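Local structure of uncharacterized protein (Bacteroides ovatus, 4IRT) at residues Ser214-Asn217 / Gly218-Tyr222; Tyr184-Glu187 / Lys188-His192; Ser257-Ala260 / Gly261-Tyr265. The protein is of unknown function but is a putative neuraminidase, probably a beta-propeller of the BNR-repeat family. All coordinates share one frame; numbering follows the deposited sequence.

Contact 1: residues Ser214-Asn217 / Gly218-Tyr222; sequences SFDN and GVTWY
Ser214 OG is gripped by several groups across a tight loop. Ser214 OG donates to Thr220 O at 2.7 Å and accepts from Gly218 N at 3.0 Å. Asp216 N adds a long, weak bond. A chi1 of 177° turns the hydroxyl away from the Ser214 backbone N and into the loop. Ser214 CB lies squarely over the face of Trp221, 3.6 Å from the centroid of its six-membered ring, a CH-pi contact. The Trp221 indole NE1 bonds back to Gly218 O at 2.8 Å, and Gln167 also reaches that oxygen. Asp216 holds Thr220 with both carboxylate oxygens. Thr220 N meets the syn lone pair of Asp216 OD1 at 3.0 Å, almost straight at 175°. Thr220 OG1 reaches Asp216 OD2 at 2.7 Å from above the carboxylate plane. A type I' turn runs from Asp216 to Val219, and Gly218 has a positive phi that suits glycine. Water 1 bridges Phe215 N and Thr220 O. The sequence SFDNGVTW is an Asp box, the Ser-x-Asp-x-Gly-x-Thr-Trp signature of sialidase propellers. Its bonds run between its own side chains and backbone, which implies a loop fixed largely from within.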
ATOM      1  N   SER A 214     -12.121  -8.068   9.895  1.00 12.58           N
ATOM      2  CA  SER A 214     -12.549  -9.456   9.887  1.00 13.08           C
ATOM      3  C   SER A 214     -11.575 -10.292  10.698  1.00 13.04           C
ATOM      4  O   SER A 214     -10.350 -10.212  10.492  1.00 11.95           O
ATOM      5  CB  SER A 214     -12.574 -10.030   8.478  1.00 12.56           C
ATOM      6  OG  SER A 214     -12.922 -11.416   8.532  1.00 12.68           O
ATOM      7  N   PHE A 215     -12.139 -11.136  11.572  1.00 14.30           N
ATOM      8  CA  PHE A 215     -11.374 -12.045  12.428  1.00 14.71           C
ATOM      9  C   PHE A 215     -11.314 -13.491  11.925  1.00 16.17           C
ATOM     10  O   PHE A 215     -10.661 -14.332  12.553  1.00 15.83           O
ATOM     11  CB  PHE A 215     -11.978 -12.050  13.839  1.00 15.44           C
ATOM     12  CG  PHE A 215     -11.998 -10.691  14.482  1.00 15.75           C
ATOM     13  CD1 PHE A 215     -10.916 -10.240  15.221  1.00 16.07           C
ATOM     14  CD2 PHE A 215     -13.096  -9.871  14.336  1.00 16.39           C
ATOM     15  CE1 PHE A 215     -10.934  -8.985  15.827  1.00 16.26           C
ATOM     16  CE2 PHE A 215     -13.106  -8.598  14.884  1.00 16.50           C
ATOM     17  CZ  PHE A 215     -12.026  -8.164  15.657  1.00 15.88           C
ATOM     18  N   ASP A 216     -11.981 -13.778  10.798  1.00 16.53           N
ATOM     19  CA  ASP A 216     -12.084 -15.135  10.259  1.00 16.41           C
ATOM     20  C   ASP A 216     -11.688 -15.195   8.769  1.00 16.00           C
ATOM     21  O   ASP A 216     -12.348 -15.835   7.941  1.00 15.71           O
ATOM     22  CB  ASP A 216     -13.482 -15.668  10.487  1.00 16.69           C
ATOM     23  CG  ASP A 216     -14.560 -14.828   9.816  1.00 17.50           C
ATOM     24  OD1 ASP A 216     -14.237 -13.819   9.111  1.00 15.57           O
ATOM     25  OD2 ASP A 216     -15.743 -15.168  10.013  1.00 16.85           O
ATOM     26  N   ASN A 217     -10.582 -14.538   8.460  1.00 15.48           N
ATOM     27  CA  ASN A 217      -9.994 -14.515   7.120  1.00 15.51           C
ATOM     28  C   ASN A 217     -10.900 -14.029   6.027  1.00 15.44           C
ATOM     29  O   ASN A 217     -10.812 -14.477   4.873  1.00 16.27           O
ATOM     30  CB  ASN A 217      -9.387 -15.867   6.778  1.00 17.60           C
ATOM     31  CG  ASN A 217      -8.137 -16.138   7.584  1.00 20.51           C
ATOM     32  OD1 ASN A 217      -7.298 -15.249   7.780  1.00 17.83           O
ATOM     33  ND2 ASN A 217      -8.013 -17.354   8.078  1.00 20.99           N
ATOM     34  N   GLY A 218     -11.733 -13.050   6.374  1.00 14.86           N
ATOM     35  CA  GLY A 218     -12.540 -12.354   5.392  1.00 14.45           C
ATOM     36  C   GLY A 218     -13.974 -12.817   5.194  1.00 14.73           C
ATOM     37  O   GLY A 218     -14.691 -12.206   4.407  1.00 14.53           O
ATOM     38  N   VAL A 219     -14.410 -13.858   5.897  1.00 15.36           N
ATOM     39  CA  VAL A 219     -15.768 -14.389   5.721  1.00 15.77           C
ATOM     40  C   VAL A 219     -16.813 -13.418   6.302  1.00 15.88           C
ATOM     41  O   VAL A 219     -17.819 -13.062   5.639  1.00 15.96           O
ATOM     42  CB  VAL A 219     -15.889 -15.815   6.342  1.00 17.92           C
ATOM     43  CG1 VAL A 219     -17.317 -16.371   6.228  1.00 18.21           C
ATOM     44  CG2 VAL A 219     -14.887 -16.780   5.685  1.00 17.64           C
ATOM     45  N   THR A 220     -16.590 -12.976   7.530  1.00 15.99           N
ATOM     46  CA  THR A 220     -17.485 -12.011   8.182  1.00 16.13           C
ATOM     47  C   THR A 220     -16.719 -10.786   8.650  1.00 14.92           C
ATOM     48  O   THR A 220     -15.515 -10.858   8.930  1.00 14.10           O
ATOM     49  CB  THR A 220     -18.236 -12.618   9.371  1.00 17.37           C
ATOM     50  OG1 THR A 220     -17.318 -13.012  10.402  1.00 16.92           O
ATOM     51  CG2 THR A 220     -19.064 -13.828   8.933  1.00 18.15           C
ATOM     52  N   TRP A 221     -17.441  -9.675   8.763  1.00 13.37           N
ATOM     53  CA  TRP A 221     -16.842  -8.357   8.954  1.00 12.84           C
ATOM     54  C   TRP A 221     -17.543  -7.610  10.082  1.00 13.64           C
ATOM     55  O   TRP A 221     -18.756  -7.728  10.220  1.00 13.92           O
ATOM     56  CB  TRP A 221     -16.918  -7.562   7.640  1.00 12.49           C
ATOM     57  CG  TRP A 221     -15.988  -8.147   6.621  1.00 11.89           C
ATOM     58  CD1 TRP A 221     -16.249  -9.204   5.771  1.00 11.80           C
ATOM     59  CD2 TRP A 221     -14.628  -7.780   6.401  1.00 11.41           C
ATOM     60  NE1 TRP A 221     -15.124  -9.513   5.038  1.00 11.92           N
ATOM     61  CE2 TRP A 221     -14.121  -8.641   5.381  1.00 11.49           C
ATOM     62  CE3 TRP A 221     -13.782  -6.792   6.945  1.00 11.81           C
ATOM     63  CZ2 TRP A 221     -12.822  -8.544   4.905  1.00 10.89           C
ATOM     64  CZ3 TRP A 221     -12.492  -6.685   6.458  1.00 10.84           C
ATOM     65  CH2 TRP A 221     -12.027  -7.550   5.429  1.00 11.22           C
ATOM     66  N   TYR A 222     -16.758  -6.873  10.879  1.00 14.01           N
ATOM     67  CA  TYR A 222     -17.215  -6.180  12.098  1.00 13.88           C
ATOM     68  C   TYR A 222     -16.873  -4.701  12.122  1.00 14.48           C
ATOM     69  O   TYR A 222     -15.921  -4.263  11.492  1.00 14.54           O
ATOM     70  CB  TYR A 222     -16.619  -6.858  13.338  1.00 14.81           C
ATOM     71  CG  TYR A 222     -17.305  -8.189  13.630  1.00 16.35           C
ATOM     72  CD1 TYR A 222     -16.958  -9.342  12.934  1.00 16.11           C
ATOM     73  CD2 TYR A 222     -18.331  -8.277  14.575  1.00 17.74           C
ATOM     74  CE1 TYR A 222     -17.600 -10.548  13.177  1.00 17.61           C
ATOM     75  CE2 TYR A 222     -18.963  -9.487  14.846  1.00 20.01           C
ATOM     76  CZ  TYR A 222     -18.601 -10.620  14.136  1.00 20.61           C
ATOM     77  OH  TYR A 222     -19.256 -11.817  14.357  1.00 19.87           O
TER
HETATM   78  O   HOH W   1     -14.849 -11.747  11.659  1.00 16.28           O

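Contact 2: residues Tyr184-Glu187 / Lys188-His192; sequences YVDE and KGTIH
The His192 ring meets Asp186 and Tyr184 at its edge. Asp186 OD2 accepts from His192 NE2 at 2.8 Å, close to the ring plane and nearly straight at 167°. Tyr184 O also lies in plane at the edge, 3.5 Å from His192 CD2. One face of the ring is covered by Thr190 CG2, set toward the rim. Carboxylate and ring planes are 63° apart, and the NE2 bond comes from above the carboxylate plane. The other oxygen, Asp186 OD1, takes two backbone donors from opposite faces of that plane: Lys188 N at 2.9 Å and Thr190 N at 2.9 Å. Chi1 of Asp186 (69°) sets the carboxylate between its own N and carbonyl carbon, folded back over the turn. Water 2 links Asp186 OD2 to Thr190 OG1. The backbone makes a type I turn from Asp186 to Gly189, with Gly189 N to Asp186 O at 3.0 Å. Asp186 N bonds to Thr190 O, so Gly189 and Thr190 form a G1 beta bulge. On the other side of the hairpin, Val185 CG2 packs on Ile191 CG1 at 4.1 Å. His192 ND1 is bound by Tyr211 OH. With a partner on each ring nitrogen, the imidazole has its rotation fixed, and one aspartate side chain secures both turn and histidine.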
ATOM      1  N   TYR A 184      -4.627  -4.000   5.881  1.00 11.75           N
ATOM      2  CA  TYR A 184      -3.484  -4.447   6.650  1.00 10.73           C
ATOM      3  C   TYR A 184      -3.892  -5.669   7.450  1.00 12.89           C
ATOM      4  O   TYR A 184      -5.002  -5.716   7.991  1.00 13.26           O
ATOM      5  CB  TYR A 184      -3.032  -3.352   7.594  1.00 10.85           C
ATOM      6  CG  TYR A 184      -1.733  -3.601   8.325  1.00 11.31           C
ATOM      7  CD1 TYR A 184      -0.519  -3.348   7.692  1.00 11.36           C
ATOM      8  CD2 TYR A 184      -1.710  -4.007   9.667  1.00 10.78           C
ATOM      9  CE1 TYR A 184       0.694  -3.540   8.346  1.00 11.60           C
ATOM     10  CE2 TYR A 184      -0.497  -4.197  10.337  1.00 12.39           C
ATOM     11  CZ  TYR A 184       0.714  -3.935   9.656  1.00 11.08           C
ATOM     12  OH  TYR A 184       1.934  -4.096  10.272  1.00 12.66           O
ATOM     13  N   VAL A 185      -3.010  -6.665   7.532  1.00 10.94           N
ATOM     14  CA  VAL A 185      -3.299  -7.828   8.366  1.00 11.90           C
ATOM     15  C   VAL A 185      -2.418  -7.707   9.587  1.00 12.03           C
ATOM     16  O   VAL A 185      -1.182  -7.651   9.461  1.00 12.16           O
ATOM     17  CB  VAL A 185      -3.034  -9.141   7.618  1.00 12.24           C
ATOM     18  CG1 VAL A 185      -3.278 -10.333   8.536  1.00 14.63           C
ATOM     19  CG2 VAL A 185      -3.925  -9.204   6.383  1.00 12.49           C
ATOM     20  N   ASP A 186      -3.040  -7.610  10.757  1.00 12.49           N
ATOM     21  CA  ASP A 186      -2.280  -7.303  11.961  1.00 12.38           C
ATOM     22  C   ASP A 186      -1.558  -8.527  12.507  1.00 13.53           C
ATOM     23  O   ASP A 186      -1.606  -9.616  11.930  1.00 12.86           O
ATOM     24  CB  ASP A 186      -3.120  -6.567  13.018  1.00 12.74           C
ATOM     25  CG  ASP A 186      -4.202  -7.425  13.655  1.00 13.00           C
ATOM     26  OD1 ASP A 186      -4.117  -8.674  13.617  1.00 15.59           O
ATOM     27  OD2 ASP A 186      -5.142  -6.838  14.242  1.00 13.58           O
ATOM     28  N   GLU A 187      -0.841  -8.329  13.597  1.00 14.03           N
ATOM     29  CA  GLU A 187      -0.017  -9.406  14.154  1.00 15.81           C
ATOM     30  C   GLU A 187      -0.832 -10.532  14.791  1.00 16.67           C
ATOM     31  O   GLU A 187      -0.275 -11.566  15.166  1.00 20.96           O
ATOM     32  CB  GLU A 187       1.045  -8.824  15.091  1.00 15.26           C
ATOM     33  CG  GLU A 187       2.044  -8.031  14.280  1.00 14.74           C
ATOM     34  CD  GLU A 187       2.837  -6.986  15.054  1.00 15.96           C
ATOM     35  OE1 GLU A 187       3.021  -7.154  16.265  1.00 15.15           O
ATOM     36  OE2 GLU A 187       3.316  -6.001  14.426  1.00 17.80           O
ATOM     37  N   LYS A 188      -2.140 -10.319  14.926  1.00 16.02           N
ATOM     38  CA  LYS A 188      -3.066 -11.358  15.410  1.00 17.38           C
ATOM     39  C   LYS A 188      -3.831 -12.046  14.276  1.00 16.78           C
ATOM     40  O   LYS A 188      -4.669 -12.955  14.510  1.00 17.16           O
ATOM     41  CB  LYS A 188      -4.050 -10.749  16.389  1.00 20.41           C
ATOM     42  CG  LYS A 188      -3.376 -10.249  17.648  1.00 25.52           C
ATOM     43  CD  LYS A 188      -4.354 -10.060  18.772  1.00 34.56           C
ATOM     44  CE  LYS A 188      -4.680  -8.603  18.999  1.00 43.65           C
ATOM     45  NZ  LYS A 188      -5.372  -8.463  20.316  1.00 50.37           N
ATOM     46  N   GLY A 189      -3.559 -11.622  13.050  1.00 14.85           N
ATOM     47  CA  GLY A 189      -4.159 -12.224  11.869  1.00 14.06           C
ATOM     48  C   GLY A 189      -5.490 -11.589  11.487  1.00 13.47           C
ATOM     49  O   GLY A 189      -6.166 -12.083  10.601  1.00 12.84           O
ATOM     50  N   THR A 190      -5.855 -10.492  12.143  1.00 13.10           N
ATOM     51  CA  THR A 190      -7.067  -9.750  11.777  1.00 12.76           C
ATOM     52  C   THR A 190      -6.831  -8.935  10.492  1.00 12.16           C
ATOM     53  O   THR A 190      -5.810  -8.233  10.342  1.00 10.12           O
ATOM     54  CB  THR A 190      -7.503  -8.826  12.932  1.00 14.23           C
ATOM     55  OG1 THR A 190      -7.765  -9.627  14.090  1.00 14.13           O
ATOM     56  CG2 THR A 190      -8.743  -8.004  12.587  1.00 17.12           C
ATOM     57  N   ILE A 191      -7.798  -8.978   9.592  1.00 12.05           N
ATOM     58  CA  ILE A 191      -7.731  -8.189   8.364  1.00 11.75           C
ATOM     59  C   ILE A 191      -8.443  -6.876   8.620  1.00 12.10           C
ATOM     60  O   ILE A 191      -9.648  -6.873   8.933  1.00 11.43           O
ATOM     61  CB  ILE A 191      -8.433  -8.889   7.182  1.00 14.05           C
ATOM     62  CG1 ILE A 191      -7.864 -10.294   6.942  1.00 13.89           C
ATOM     63  CG2 ILE A 191      -8.349  -8.022   5.937  1.00 12.64           C
ATOM     64  CD1 ILE A 191      -8.719 -11.136   6.019  1.00 14.05           C
ATOM     65  N   HIS A 192      -7.712  -5.772   8.451  1.00 11.09           N
ATOM     66  CA  HIS A 192      -8.274  -4.448   8.560  1.00 10.72           C
ATOM     67  C   HIS A 192      -8.519  -3.880   7.183  1.00  9.46           C
ATOM     68  O   HIS A 192      -7.731  -4.102   6.278  1.00  9.96           O
ATOM     69  CB  HIS A 192      -7.318  -3.519   9.335  1.00 10.44           C
ATOM     70  CG  HIS A 192      -7.033  -3.982  10.727  1.00 11.02           C
ATOM     71  ND1 HIS A 192      -7.736  -3.520  11.809  1.00 11.83           N
ATOM     72  CD2 HIS A 192      -6.154  -4.896  11.210  1.00 11.22           C
ATOM     73  CE1 HIS A 192      -7.308  -4.121  12.907  1.00 12.29           C
ATOM     74  NE2 HIS A 192      -6.334  -4.950  12.573  1.00 12.34           N
TER
HETATM   75  O   HOH W   2      -7.025  -7.748  15.863  1.00 14.46           O

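Contact 3: residues Ser257-Ala260 / Gly261-Tyr265; sequences SADA and GGNPY
A 3:5 beta hairpin joins strands 255-258 and 264-271, and Asp259 and Asn263 meet across its turn. Asp259 OD1 accepts from Asn263 N at 2.9 Å, with the donor 41° out of the carboxylate plane. Asp259 OD2 lies 3.5 Å from Asn263 CB, and Asn263 ND2 gives it a weak bond of similar length. The Asp259 chi1 of 62° bends the carboxylate back toward the second strand. There, Asp259 OD2 sits in plane at the edge of the Tyr265 ring, 3.3 Å from Tyr265 OH. Any bond there is weak and its proton is not settled. The turn is type I from Asp259 to Gly262, closed by Gly262 N to Asp259 O at 3.0 Å. Asp259 N also bonds to Asn263 O, which makes Gly262 and Asn263 a G1 beta bulge. Gly262 has the positive phi that this position favours. The hairpin starts a four-stranded antiparallel sheet, consistent with one blade of a propeller. Ser257 N binds Tyr265 O at 2.8 Å, and Tyr265 N returns a bond to Ser257 O at 2.9 Å. The Tyr265 ring meets Trp284 with planes almost parallel, and its side chain also touches Ile319 and Val321 of strand 318-322.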
ATOM      1  N   SER A 257      -2.272   0.695   9.009  1.00 10.41           N
ATOM      2  CA  SER A 257      -1.541  -0.245   9.826  1.00 10.72           C
ATOM      3  C   SER A 257      -2.361  -0.554  11.084  1.00 11.13           C
ATOM      4  O   SER A 257      -3.505  -0.123  11.228  1.00 10.86           O
ATOM      5  CB  SER A 257      -0.166   0.318  10.196  1.00 10.52           C
ATOM      6  OG  SER A 257       0.769  -0.700  10.540  1.00 11.05           O
ATOM      7  N   ALA A 258      -1.749  -1.319  11.973  1.00 10.66           N
ATOM      8  CA  ALA A 258      -2.324  -1.647  13.247  1.00 11.90           C
ATOM      9  C   ALA A 258      -1.199  -1.888  14.248  1.00 13.59           C
ATOM     10  O   ALA A 258      -0.070  -2.235  13.877  1.00 13.39           O
ATOM     11  CB  ALA A 258      -3.179  -2.885  13.132  1.00 12.58           C
ATOM     12  N   ASP A 259      -1.502  -1.679  15.529  1.00 14.25           N
ATOM     13  CA  ASP A 259      -0.561  -2.054  16.552  1.00 14.33           C
ATOM     14  C   ASP A 259      -0.738  -3.539  16.897  1.00 15.20           C
ATOM     15  O   ASP A 259      -1.618  -4.238  16.366  1.00 14.80           O
ATOM     16  CB  ASP A 259      -0.662  -1.113  17.782  1.00 14.70           C
ATOM     17  CG  ASP A 259      -2.030  -1.150  18.457  1.00 15.93           C
ATOM     18  OD1 ASP A 259      -2.736  -2.181  18.325  1.00 14.84           O
ATOM     19  OD2 ASP A 259      -2.382  -0.139  19.126  1.00 18.43           O
ATOM     20  N   ALA A 260       0.131  -4.025  17.785  1.00 17.45           N
ATOM     21  CA  ALA A 260       0.132  -5.432  18.195  1.00 18.64           C
ATOM     22  C   ALA A 260      -1.205  -5.854  18.815  1.00 19.15           C
ATOM     23  O   ALA A 260      -1.623  -7.008  18.663  1.00 19.83           O
ATOM     24  CB  ALA A 260       1.254  -5.684  19.194  1.00 18.84           C
ATOM     25  N   GLY A 261      -1.842  -4.922  19.517  1.00 17.55           N
ATOM     26  CA  GLY A 261      -3.152  -5.125  20.141  1.00 17.61           C
ATOM     27  C   GLY A 261      -4.317  -5.152  19.167  1.00 16.35           C
ATOM     28  O   GLY A 261      -5.426  -5.480  19.543  1.00 15.99           O
ATOM     29  N   GLY A 262      -4.086  -4.785  17.910  1.00 14.41           N
ATOM     30  CA  GLY A 262      -5.128  -4.844  16.897  1.00 13.88           C
ATOM     31  C   GLY A 262      -5.921  -3.555  16.689  1.00 13.75           C
ATOM     32  O   GLY A 262      -6.954  -3.585  16.026  1.00 15.25           O
ATOM     33  N   ASN A 263      -5.461  -2.444  17.253  1.00 13.78           N
ATOM     34  CA  ASN A 263      -6.046  -1.118  16.988  1.00 14.63           C
ATOM     35  C   ASN A 263      -5.572  -0.557  15.622  1.00 13.93           C
ATOM     36  O   ASN A 263      -4.374  -0.602  15.331  1.00 14.08           O
ATOM     37  CB  ASN A 263      -5.682  -0.139  18.090  1.00 15.47           C
ATOM     38  CG  ASN A 263      -6.341  -0.499  19.411  1.00 21.62           C
ATOM     39  OD1 ASN A 263      -7.499  -0.933  19.459  1.00 24.75           O
ATOM     40  ND2 ASN A 263      -5.594  -0.379  20.456  1.00 23.28           N
ATOM     41  N   PRO A 264      -6.516  -0.052  14.789  1.00 12.76           N
ATOM     42  CA  PRO A 264      -6.190   0.395  13.420  1.00 12.23           C
ATOM     43  C   PRO A 264      -5.744   1.837  13.374  1.00 12.40           C
ATOM     44  O   PRO A 264      -6.275   2.669  14.120  1.00 12.30           O
ATOM     45  CB  PRO A 264      -7.520   0.272  12.665  1.00 11.16           C
ATOM     46  CG  PRO A 264      -8.559   0.530  13.764  1.00 12.01           C
ATOM     47  CD  PRO A 264      -7.973  -0.158  14.985  1.00 12.82           C
ATOM     48  N   TYR A 265      -4.824   2.113  12.454  1.00 11.95           N
ATOM     49  CA  TYR A 265      -4.274   3.430  12.204  1.00 11.04           C
ATOM     50  C   TYR A 265      -4.309   3.686  10.701  1.00 10.66           C
ATOM     51  O   TYR A 265      -3.909   2.822   9.936  1.00 10.33           O
ATOM     52  CB  TYR A 265      -2.825   3.516  12.648  1.00 12.65           C
ATOM     53  CG  TYR A 265      -2.633   3.417  14.129  1.00 13.07           C
ATOM     54  CD1 TYR A 265      -2.746   2.198  14.758  1.00 15.38           C
ATOM     55  CD2 TYR A 265      -2.344   4.531  14.889  1.00 14.55           C
ATOM     56  CE1 TYR A 265      -2.566   2.084  16.129  1.00 18.11           C
ATOM     57  CE2 TYR A 265      -2.174   4.436  16.264  1.00 17.28           C
ATOM     58  CZ  TYR A 265      -2.292   3.208  16.877  1.00 19.90           C
ATOM     59  OH  TYR A 265      -2.120   3.064  18.240  1.00 28.36           O
TER

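In the fold
From the N terminus, contact 2 comes first and closes the turn between strands 178-185 and 191-198. Contact 1 follows at the end of strand 206-214. It closes the Asp-box turn, in the connection to strand 239-242 of the same sheet. Contact 3 closes the turn between strands 255-258 and 264-271, the opening hairpin of the next sheet. The three lie in series, and none encloses or crosses another. Contacts 1 and 2 touch where Ser214 N probably bonds to Ile191 O and Phe215 packs on Thr190. Contacts 2 and 3 touch between the turns of the two neighbouring hairpins, where Lys188 NZ bonds to Gly261 O. Contacts 1 and 3 do not meet; their nearest atoms are about 7 Å apart.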